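Local structure of putative oxidoreductase (Gluconobacter oxydans, 3WJ7) at residues T106-L111 and E164-L168; P144-S148 and K158-E162; A176-S182 and I236-L242; L229-G234 and E316-A320. The protein belongs to the short-chain dehydrogenase/reductase (SDR) family and probably works as a nicotinamide-dependent carbonyl reductase built on a Rossmann fold. All blocks are in the same frame, centred on the assembly; numbering follows the deposited sequence.

How the contacts relate
From the N terminus, helix 95-115 gives the first segment of contact 1, which closes on helix 153-172 after about fifty residues. Contact 2 falls wholly within that span, joining the 144-148 loop to an earlier turn of the same helix. Next in the chain comes strand 176-185, which opens contact 3. Before it closes on residues 236-242, helix 220-233 opens contact 4, so the two cross: contact 3 completes its parallel strand pair, and contact 4 closes last, on residues 316-320. Contact 1 lies in the helical layer on the Ile178 face of the sheet, and contact 2 ties a surface loop to it; contact 3 is in the sheet, contact 4 on its Val179 face.

Contact 1: T106-L111 and E164-L168; sequences TRNLML and EVLRL
Helix segments 106-111 and 164-168 run nearly parallel, their axes 10.4 Å apart and inclined by 28°, with Arg107 and Glu164 closest along the backbone. They belong to two neighbouring helices that pack on one side of the Rossmann sheet of this SDR protein; Met110 and Val165 also lie on strand 120-124 beneath. Leu168 does most of the apolar work, its two methyls dividing between neighbours: CD1 meets Met110 CB at 3.7 Å and CD2 meets Leu111 CD2 at 3.7 Å. Nearer the sheet, Thr106 turns its methyl to the partner helix, CG2 lying anti to the backbone N, and touches Val165 CG2 at 3.9 Å; its hydroxyl bonds to Asn102 and His83. On the outer side, Arg107 stretches out fully and passes the Glu164 carboxylate at a slant, planes 65° apart, with NE 3.6 Å from OE2. That oxygen lies well off the guanidinium plane: charges pair, but no N-H points at it. Arg167, paired with Glu171, lies near the same carboxylate, but its link to Glu164 is doubtful, the groups being modelled too close. One water ties the two arginines, accepting from Arg107 NH2 at 3.1 Å and from Arg167 NH1 at 2.7 Å.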
# COMPACT_ATOMS: atom_id res chain seq x y z
N THR A 106 -1.48 -13.22 14.07
CA THR A 106 -2.45 -14.24 14.38
C THR A 106 -1.90 -15.66 14.16
O THR A 106 -2.16 -16.56 14.94
CB THR A 106 -3.70 -13.98 13.52
OG1 THR A 106 -4.32 -12.79 14.01
CG2 THR A 106 -4.68 -15.11 13.52
N ARG A 107 -1.17 -15.84 13.06
CA ARG A 107 -0.50 -17.09 12.79
C ARG A 107 0.55 -17.35 13.92
O ARG A 107 0.52 -18.41 14.56
CB ARG A 107 0.11 -17.07 11.39
CG ARG A 107 0.70 -18.39 10.91
CD ARG A 107 1.51 -18.20 9.64
NE ARG A 107 1.97 -19.49 9.08
CZ ARG A 107 2.68 -19.65 7.95
NH1 ARG A 107 3.05 -18.62 7.18
NH2 ARG A 107 3.03 -20.88 7.58
N ASN A 108 1.41 -16.39 14.24
CA ASN A 108 2.35 -16.64 15.31
C ASN A 108 1.59 -17.04 16.64
O ASN A 108 1.93 -18.05 17.31
CB ASN A 108 3.30 -15.44 15.50
CG ASN A 108 4.20 -15.17 14.25
OD1 ASN A 108 4.46 -16.07 13.44
ND2 ASN A 108 4.68 -13.93 14.09
N LEU A 109 0.57 -16.28 16.99
CA LEU A 109 -0.12 -16.54 18.20
C LEU A 109 -0.69 -17.97 18.17
O LEU A 109 -0.49 -18.74 19.14
CB LEU A 109 -1.24 -15.53 18.44
CG LEU A 109 -1.97 -15.78 19.76
CD1 LEU A 109 -1.00 -15.58 20.93
CD2 LEU A 109 -3.16 -14.84 19.89
N MET A 110 -1.39 -18.30 17.09
CA MET A 110 -1.99 -19.63 16.94
C MET A 110 -0.96 -20.77 16.99
O MET A 110 -1.14 -21.76 17.69
CB MET A 110 -2.83 -19.70 15.67
CG MET A 110 -4.07 -18.82 15.64
SD MET A 110 -5.20 -18.86 17.06
CE MET A 110 -4.87 -17.30 17.83
N LEU A 111 0.14 -20.64 16.25
CA LEU A 111 1.18 -21.63 16.30
C LEU A 111 1.82 -21.72 17.69
O LEU A 111 2.06 -22.81 18.18
CB LEU A 111 2.22 -21.36 15.24
CG LEU A 111 1.91 -21.54 13.74
CD1 LEU A 111 3.15 -21.22 12.90
CD2 LEU A 111 1.43 -22.95 13.45
N GLU A 164 -6.57 -18.09 7.64
CA GLU A 164 -5.44 -18.68 8.31
C GLU A 164 -5.86 -19.60 9.47
O GLU A 164 -5.36 -20.70 9.60
CB GLU A 164 -4.50 -17.62 8.84
CG GLU A 164 -3.33 -17.34 7.94
CD GLU A 164 -2.11 -18.24 8.20
OE1 GLU A 164 -2.23 -19.50 8.34
OE2 GLU A 164 -0.99 -17.65 8.26
N VAL A 165 -6.75 -19.11 10.32
CA VAL A 165 -7.20 -19.91 11.42
C VAL A 165 -7.84 -21.19 10.86
O VAL A 165 -7.51 -22.29 11.33
CB VAL A 165 -8.12 -19.11 12.35
CG1 VAL A 165 -8.67 -20.02 13.43
CG2 VAL A 165 -7.37 -17.94 12.98
N LEU A 166 -8.74 -21.07 9.87
CA LEU A 166 -9.36 -22.30 9.30
C LEU A 166 -8.32 -23.28 8.72
O LEU A 166 -8.56 -24.51 8.75
CB LEU A 166 -10.48 -22.01 8.28
CG LEU A 166 -11.66 -21.26 8.88
CD1 LEU A 166 -12.53 -20.62 7.81
CD2 LEU A 166 -12.50 -22.13 9.79
N ARG A 167 -7.19 -22.77 8.23
CA ARG A 167 -6.16 -23.64 7.65
C ARG A 167 -5.51 -24.40 8.81
O ARG A 167 -5.43 -25.62 8.80
CB ARG A 167 -5.15 -22.83 6.80
CG ARG A 167 -4.23 -23.62 5.85
CD ARG A 167 -2.91 -22.94 5.43
NE ARG A 167 -2.38 -21.96 6.39
CZ ARG A 167 -1.38 -22.14 7.29
NH1 ARG A 167 -0.71 -23.31 7.43
NH2 ARG A 167 -1.07 -21.11 8.07
N LEU A 168 -5.14 -23.67 9.86
CA LEU A 168 -4.56 -24.30 11.03
C LEU A 168 -5.50 -25.23 11.76
O LEU A 168 -5.06 -26.19 12.36
CB LEU A 168 -3.99 -23.24 11.99
CG LEU A 168 -2.84 -22.40 11.42
CD1 LEU A 168 -2.60 -21.18 12.29
CD2 LEU A 168 -1.56 -23.22 11.33
O HOH W 1 1.24 -22.81 9.19

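Contact 2: P144-S148 and K158-E162; sequences PVSES and KYRAE
Tyr159 swings its ring from the helix toward Val145 and Glu147, with CG anti to the backbone N (chi1 172°), whereas Arg160 folds CG back beside its own N and runs straight to NE, bringing the guanidinium up to the Glu147 carboxylate, the side chains crossing at about a right angle. The grip is side-on and uses two nitrogens: Arg160 NE donates to Glu147 OE1 at 3.0 Å, nearly straight at 168°, and Arg160 NH2 reaches OE2 at 3.2 Å on its syn side, but tilted out of the carboxylate plane, in a more bent bond. OE1 sits in the guanidinium plane but is met from above its own carboxylate plane, the groups standing 55° apart. Farther up the loop, Val145 CB lies 4.2 Å from Tyr159 CE1. An ST turn shapes the loop, Ser146 OG accepting from Ser148 N at 3.1 Å. Helix 153-172 carries a Tyr-X-X-X-Lys sequence ending at Lys158, consistent with the SDR catalytic helix. Arg160 packs on Met99 and Val103 of helix 95-115 and pairs through NH1 with Asp94 of the second subunit, while Glu162 bonds to Ser125, just beyond strand 120-124.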
# COMPACT_ATOMS: atom_id res chain seq x y z
N PRO A 144 -21.50 -18.19 0.71
CA PRO A 144 -20.14 -18.31 0.11
C PRO A 144 -19.41 -16.98 0.09
O PRO A 144 -20.03 -15.95 -0.13
CB PRO A 144 -20.41 -18.78 -1.34
CG PRO A 144 -21.87 -18.53 -1.59
CD PRO A 144 -22.59 -18.47 -0.25
N VAL A 145 -18.11 -17.02 0.32
CA VAL A 145 -17.30 -15.83 0.23
C VAL A 145 -16.16 -16.12 -0.68
O VAL A 145 -15.56 -17.16 -0.58
CB VAL A 145 -16.58 -15.48 1.55
CG1 VAL A 145 -16.80 -14.01 1.86
CG2 VAL A 145 -16.96 -16.44 2.70
N SER A 146 -15.79 -15.17 -1.50
CA SER A 146 -14.58 -15.36 -2.26
C SER A 146 -13.68 -14.12 -2.11
O SER A 146 -14.20 -13.01 -2.10
CB SER A 146 -14.93 -15.70 -3.72
OG SER A 146 -14.19 -14.92 -4.63
N GLU A 147 -12.36 -14.33 -2.00
CA GLU A 147 -11.38 -13.22 -2.06
C GLU A 147 -11.70 -12.14 -3.07
O GLU A 147 -11.55 -10.96 -2.78
CB GLU A 147 -9.93 -13.68 -2.24
CG GLU A 147 -9.14 -13.62 -0.93
CD GLU A 147 -7.65 -13.33 -1.09
OE1 GLU A 147 -6.84 -13.83 -0.27
OE2 GLU A 147 -7.30 -12.56 -2.00
N SER A 148 -12.18 -12.53 -4.24
CA SER A 148 -12.42 -11.57 -5.32
C SER A 148 -13.62 -10.66 -5.05
O SER A 148 -13.82 -9.66 -5.73
CB SER A 148 -12.61 -12.31 -6.65
OG SER A 148 -13.78 -13.11 -6.61
N LYS A 158 -9.46 -9.04 7.62
CA LYS A 158 -10.18 -9.94 8.52
C LYS A 158 -10.38 -11.26 7.79
O LYS A 158 -10.24 -12.30 8.40
CB LYS A 158 -11.49 -9.34 9.02
CG LYS A 158 -11.33 -8.16 9.95
CD LYS A 158 -10.66 -8.58 11.25
CE LYS A 158 -10.38 -7.36 12.14
NZ LYS A 158 -9.61 -7.71 13.37
N TYR A 159 -10.64 -11.20 6.48
CA TYR A 159 -10.85 -12.39 5.69
C TYR A 159 -9.58 -13.26 5.70
O TYR A 159 -9.66 -14.43 6.09
CB TYR A 159 -11.29 -12.06 4.26
CG TYR A 159 -11.34 -13.23 3.33
CD1 TYR A 159 -12.45 -14.09 3.33
CD2 TYR A 159 -10.26 -13.52 2.50
CE1 TYR A 159 -12.51 -15.19 2.49
CE2 TYR A 159 -10.29 -14.61 1.64
CZ TYR A 159 -11.42 -15.44 1.63
OH TYR A 159 -11.46 -16.55 0.82
N ARG A 160 -8.42 -12.71 5.34
CA ARG A 160 -7.22 -13.50 5.29
C ARG A 160 -6.87 -14.13 6.62
O ARG A 160 -6.46 -15.34 6.69
CB ARG A 160 -6.03 -12.69 4.78
CG ARG A 160 -6.19 -12.36 3.31
CD ARG A 160 -4.88 -11.94 2.71
NE ARG A 160 -5.05 -11.93 1.26
CZ ARG A 160 -4.54 -11.01 0.45
NH1 ARG A 160 -3.82 -10.01 0.95
NH2 ARG A 160 -4.73 -11.09 -0.85
N ALA A 161 -7.04 -13.35 7.69
CA ALA A 161 -6.73 -13.86 9.04
C ALA A 161 -7.66 -15.02 9.39
O ALA A 161 -7.20 -16.10 9.84
CB ALA A 161 -6.82 -12.75 10.08
N GLU A 162 -8.95 -14.83 9.14
CA GLU A 162 -9.87 -15.93 9.42
C GLU A 162 -9.45 -17.16 8.59
O GLU A 162 -9.47 -18.28 9.11
CB GLU A 162 -11.35 -15.58 9.20
CG GLU A 162 -12.22 -16.82 9.10
CD GLU A 162 -13.72 -16.54 9.09
OE1 GLU A 162 -14.40 -16.83 8.08
OE2 GLU A 162 -14.23 -16.03 10.10

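Contact 3: A176-S182 and I236-L242; sequences AIIVNPS and IGEKYIL
Leu242 and Asn180 bury the most surface here, and they are joined directly: Leu242 N donates to Asn180 O at 2.8 Å in an almost straight bond (170°). Leu242 O then takes Ser182 N at 3.2 Å. With CG anti to its carbonyl carbon, the leucine side chain stands on the Val179 face, where its CD1 touches Val179 CG1 at 3.7 Å. Asn180 also gives its N-H to Tyr240 O at 2.9 Å, so its backbone bonds to two residues flanking Ile241. Ile178, the next largest, does the same round Lys239, with its N 2.9 Å from Glu238 O and its O 2.7 Å from Tyr240 N. This ladder marks a parallel strand pair in the Rossmann sheet; on its other edge strand 176-185 bonds to strand 120-124. Ile178 and Asn180 lie on the face covered by helix 153-172, where Ile178 packs on Val165 and Leu166. Val179 and Pro181 face helix 220-233 instead. The ring of Tyr240 is on this second side too and takes Ile177 CG2 at its edge, 3.8 Å from CE1, while its hydroxyl bonds to Lys235 N.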
# COMPACT_ATOMS: atom_id res chain seq x y z
N ALA A 176 -9.36 -24.53 17.87
CA ALA A 176 -9.98 -23.19 17.84
C ALA A 176 -11.46 -23.19 17.47
O ALA A 176 -11.93 -23.96 16.61
CB ALA A 176 -9.20 -22.24 16.92
N ILE A 177 -12.19 -22.32 18.16
CA ILE A 177 -13.57 -22.03 17.88
C ILE A 177 -13.59 -20.57 17.45
O ILE A 177 -12.97 -19.73 18.11
CB ILE A 177 -14.38 -22.16 19.17
CG1 ILE A 177 -14.46 -23.64 19.60
CG2 ILE A 177 -15.72 -21.45 19.06
CD1 ILE A 177 -14.96 -23.90 21.03
N ILE A 178 -14.31 -20.26 16.36
CA ILE A 178 -14.39 -18.90 15.82
C ILE A 178 -15.72 -18.20 16.08
O ILE A 178 -16.82 -18.72 15.83
CB ILE A 178 -14.16 -18.87 14.30
CG1 ILE A 178 -12.88 -19.62 13.95
CG2 ILE A 178 -14.16 -17.42 13.76
CD1 ILE A 178 -12.64 -19.73 12.45
N VAL A 179 -15.59 -16.93 16.45
CA VAL A 179 -16.66 -16.03 16.74
C VAL A 179 -16.53 -14.85 15.74
O VAL A 179 -15.41 -14.41 15.40
CB VAL A 179 -16.47 -15.72 18.23
CG1 VAL A 179 -16.51 -14.26 18.60
CG2 VAL A 179 -17.34 -16.64 19.11
N ASN A 180 -17.65 -14.38 15.22
CA ASN A 180 -17.75 -13.29 14.26
C ASN A 180 -18.75 -12.23 14.79
O ASN A 180 -19.93 -12.24 14.46
CB ASN A 180 -18.25 -13.83 12.91
CG ASN A 180 -17.37 -14.94 12.33
OD1 ASN A 180 -16.58 -14.69 11.40
ND2 ASN A 180 -17.51 -16.16 12.83
N PRO A 181 -18.28 -11.31 15.63
CA PRO A 181 -19.13 -10.19 16.08
C PRO A 181 -19.52 -9.28 14.91
O PRO A 181 -18.78 -9.18 13.94
CB PRO A 181 -18.20 -9.39 16.98
CG PRO A 181 -17.01 -10.26 17.25
CD PRO A 181 -16.90 -11.19 16.10
N SER A 182 -20.70 -8.66 14.99
CA SER A 182 -21.10 -7.65 14.03
C SER A 182 -20.48 -6.34 14.51
O SER A 182 -19.33 -6.31 14.95
CB SER A 182 -22.63 -7.55 13.94
OG SER A 182 -23.22 -7.20 15.20
N ILE A 236 -15.21 -26.99 18.40
CA ILE A 236 -14.02 -26.78 17.63
C ILE A 236 -14.24 -26.88 16.11
O ILE A 236 -14.80 -27.86 15.65
CB ILE A 236 -12.91 -27.70 18.10
CG1 ILE A 236 -12.48 -27.22 19.49
CG2 ILE A 236 -11.78 -27.61 17.10
CD1 ILE A 236 -12.02 -28.30 20.43
N GLY A 237 -13.85 -25.84 15.38
CA GLY A 237 -13.97 -25.79 13.93
C GLY A 237 -15.14 -24.98 13.40
O GLY A 237 -15.23 -24.70 12.17
N GLU A 238 -16.06 -24.60 14.29
CA GLU A 238 -17.22 -23.85 13.89
C GLU A 238 -17.00 -22.35 14.08
O GLU A 238 -16.19 -21.92 14.93
CB GLU A 238 -18.42 -24.28 14.73
CG GLU A 238 -18.80 -25.77 14.68
CD GLU A 238 -19.19 -26.23 13.28
OE1 GLU A 238 -18.50 -27.14 12.77
OE2 GLU A 238 -20.16 -25.69 12.69
N LYS A 239 -17.71 -21.56 13.26
CA LYS A 239 -17.85 -20.11 13.41
C LYS A 239 -19.21 -19.80 13.97
O LYS A 239 -20.22 -20.45 13.62
CB LYS A 239 -17.87 -19.39 12.04
CG LYS A 239 -16.73 -19.61 11.08
CD LYS A 239 -17.31 -19.35 9.69
CE LYS A 239 -16.27 -18.86 8.68
NZ LYS A 239 -16.52 -19.49 7.34
N TYR A 240 -19.29 -18.72 14.73
CA TYR A 240 -20.59 -18.27 15.19
C TYR A 240 -20.71 -16.79 15.08
O TYR A 240 -19.91 -16.07 15.65
CB TYR A 240 -20.82 -18.69 16.66
CG TYR A 240 -20.63 -20.16 16.97
CD1 TYR A 240 -19.34 -20.69 17.21
CD2 TYR A 240 -21.72 -21.03 17.05
CE1 TYR A 240 -19.16 -22.04 17.51
CE2 TYR A 240 -21.55 -22.38 17.35
CZ TYR A 240 -20.28 -22.88 17.58
OH TYR A 240 -20.10 -24.21 17.88
N ILE A 241 -21.69 -16.33 14.31
CA ILE A 241 -21.99 -14.88 14.20
C ILE A 241 -22.54 -14.36 15.53
O ILE A 241 -23.43 -14.96 16.11
CB ILE A 241 -23.03 -14.61 13.09
CG1 ILE A 241 -22.41 -14.87 11.72
CG2 ILE A 241 -23.53 -13.18 13.14
CD1 ILE A 241 -23.38 -15.27 10.64
N LEU A 242 -22.01 -13.25 16.01
CA LEU A 242 -22.51 -12.67 17.23
C LEU A 242 -23.10 -11.33 16.90
O LEU A 242 -22.48 -10.31 17.14
CB LEU A 242 -21.39 -12.54 18.26
CG LEU A 242 -20.75 -13.83 18.84
CD1 LEU A 242 -19.80 -13.47 19.99
CD2 LEU A 242 -21.77 -14.94 19.29

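Contact 4: L229-G234 and E316-A320; sequences LALERG and ELGYA
Leu229 reaches from the last turns of helix 220-233 onto the chain leaving helix 311-317, and its CB and both methyls find backbone or methyl there. Its CB lies 4.1 Å from Leu317 O and 4.2 Å from Leu317 CD1. CG is anti to the carbonyl carbon, which carries both methyls toward the 317-319 chain. CD2 stays with Leu317, 4.0 Å from the carbonyl O. CD1 goes further along the chain, 3.9 Å from Gly318 O and 3.8 Å from Tyr319 CA, so the leucine tip rests against the turn in which Gly318 takes a positive phi (64°) and the chain breaks from the helix. Packing of this kind, with no hydrogen bond across it, fastens the C-terminal part of the protein to the Rossmann domain: helix 220-233 lies on the sheet, its Ala230 against Ile177 and Val179, and the chain leaving helix 311-317 packs against the flank of that helix and the neighbouring strand 239-248. Leu317, the residue with most surface buried here, fits in between. Its CD1 comes 4.3 Å from Ala230 CB and its CD2 3.8 Å from Gly234 CA, while the same side chain also touches Tyr240 of strand 239-248. Arg233, an exposed residue, runs beside the same backbone, its CD 3.8 Å from Leu317 O. Beyond CD its chain bends at chi3 (92°), and this brings NH1 near the Glu316 and Leu317 backbone. Tyr319 packs on Leu242 and sends its hydroxyl to Gly243 O.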
# COMPACT_ATOMS: atom_id res chain seq x y z
N LEU A 229 -19.85 -18.01 26.07
CA LEU A 229 -20.73 -19.11 25.60
C LEU A 229 -20.07 -19.97 24.57
O LEU A 229 -20.36 -21.15 24.49
CB LEU A 229 -22.02 -18.54 24.99
CG LEU A 229 -22.83 -17.73 26.01
CD1 LEU A 229 -24.00 -16.98 25.37
CD2 LEU A 229 -23.24 -18.66 27.14
N ALA A 230 -19.19 -19.38 23.74
CA ALA A 230 -18.48 -20.19 22.75
C ALA A 230 -17.44 -21.08 23.41
O ALA A 230 -17.24 -22.21 22.96
CB ALA A 230 -17.85 -19.36 21.67
N LEU A 231 -16.79 -20.56 24.46
CA LEU A 231 -15.91 -21.37 25.29
C LEU A 231 -16.68 -22.51 25.98
O LEU A 231 -16.16 -23.63 26.07
CB LEU A 231 -15.23 -20.52 26.37
CG LEU A 231 -14.57 -21.36 27.48
CD1 LEU A 231 -13.29 -22.00 27.02
CD2 LEU A 231 -14.23 -20.52 28.67
N GLU A 232 -17.89 -22.24 26.48
CA GLU A 232 -18.65 -23.27 27.21
C GLU A 232 -19.32 -24.31 26.32
O GLU A 232 -19.15 -25.49 26.57
CB GLU A 232 -19.64 -22.67 28.19
CG GLU A 232 -18.93 -22.13 29.43
CD GLU A 232 -19.51 -20.80 29.93
OE1 GLU A 232 -20.65 -20.46 29.54
OE2 GLU A 232 -18.82 -20.09 30.71
N ARG A 233 -20.00 -23.89 25.24
CA ARG A 233 -20.86 -24.80 24.46
C ARG A 233 -20.53 -24.88 22.97
O ARG A 233 -21.26 -25.52 22.21
CB ARG A 233 -22.37 -24.48 24.66
CG ARG A 233 -22.76 -24.08 26.09
CD ARG A 233 -24.24 -23.73 26.29
NE ARG A 233 -25.07 -24.88 26.69
CZ ARG A 233 -26.19 -25.30 26.08
NH1 ARG A 233 -26.67 -24.68 24.99
NH2 ARG A 233 -26.84 -26.35 26.56
N GLY A 234 -19.45 -24.24 22.53
CA GLY A 234 -19.14 -24.18 21.08
C GLY A 234 -18.33 -25.37 20.66
O GLY A 234 -17.69 -25.96 21.51
N GLU A 316 -27.48 -22.93 19.10
CA GLU A 316 -26.38 -23.79 19.50
C GLU A 316 -25.69 -23.32 20.77
O GLU A 316 -24.89 -24.06 21.35
CB GLU A 316 -25.37 -23.96 18.37
CG GLU A 316 -26.01 -24.36 17.05
CD GLU A 316 -25.82 -25.82 16.70
OE1 GLU A 316 -26.28 -26.70 17.48
OE2 GLU A 316 -25.21 -26.07 15.64
N LEU A 317 -25.98 -22.11 21.22
CA LEU A 317 -25.19 -21.59 22.35
C LEU A 317 -26.02 -20.96 23.41
O LEU A 317 -25.50 -20.67 24.48
CB LEU A 317 -24.13 -20.55 21.89
CG LEU A 317 -23.04 -20.78 20.83
CD1 LEU A 317 -22.07 -19.62 20.97
CD2 LEU A 317 -22.27 -22.10 20.93
N GLY A 318 -27.29 -20.68 23.08
CA GLY A 318 -28.15 -19.86 23.95
C GLY A 318 -27.69 -18.42 24.11
O GLY A 318 -27.76 -17.84 25.21
N TYR A 319 -27.19 -17.84 23.02
CA TYR A 319 -26.83 -16.42 22.89
C TYR A 319 -28.08 -15.56 22.83
O TYR A 319 -28.96 -15.84 22.03
CB TYR A 319 -26.07 -16.28 21.57
CG TYR A 319 -25.72 -14.88 21.14
CD1 TYR A 319 -24.93 -14.04 21.95
CD2 TYR A 319 -26.13 -14.42 19.90
CE1 TYR A 319 -24.59 -12.76 21.54
CE2 TYR A 319 -25.79 -13.15 19.47
CZ TYR A 319 -25.01 -12.34 20.28
OH TYR A 319 -24.73 -11.10 19.86
N ALA A 320 -28.16 -14.49 23.62
CA ALA A 320 -29.43 -13.72 23.68
C ALA A 320 -29.15 -12.23 23.60
O ALA A 320 -29.16 -11.55 24.62
CB ALA A 320 -30.23 -14.05 24.96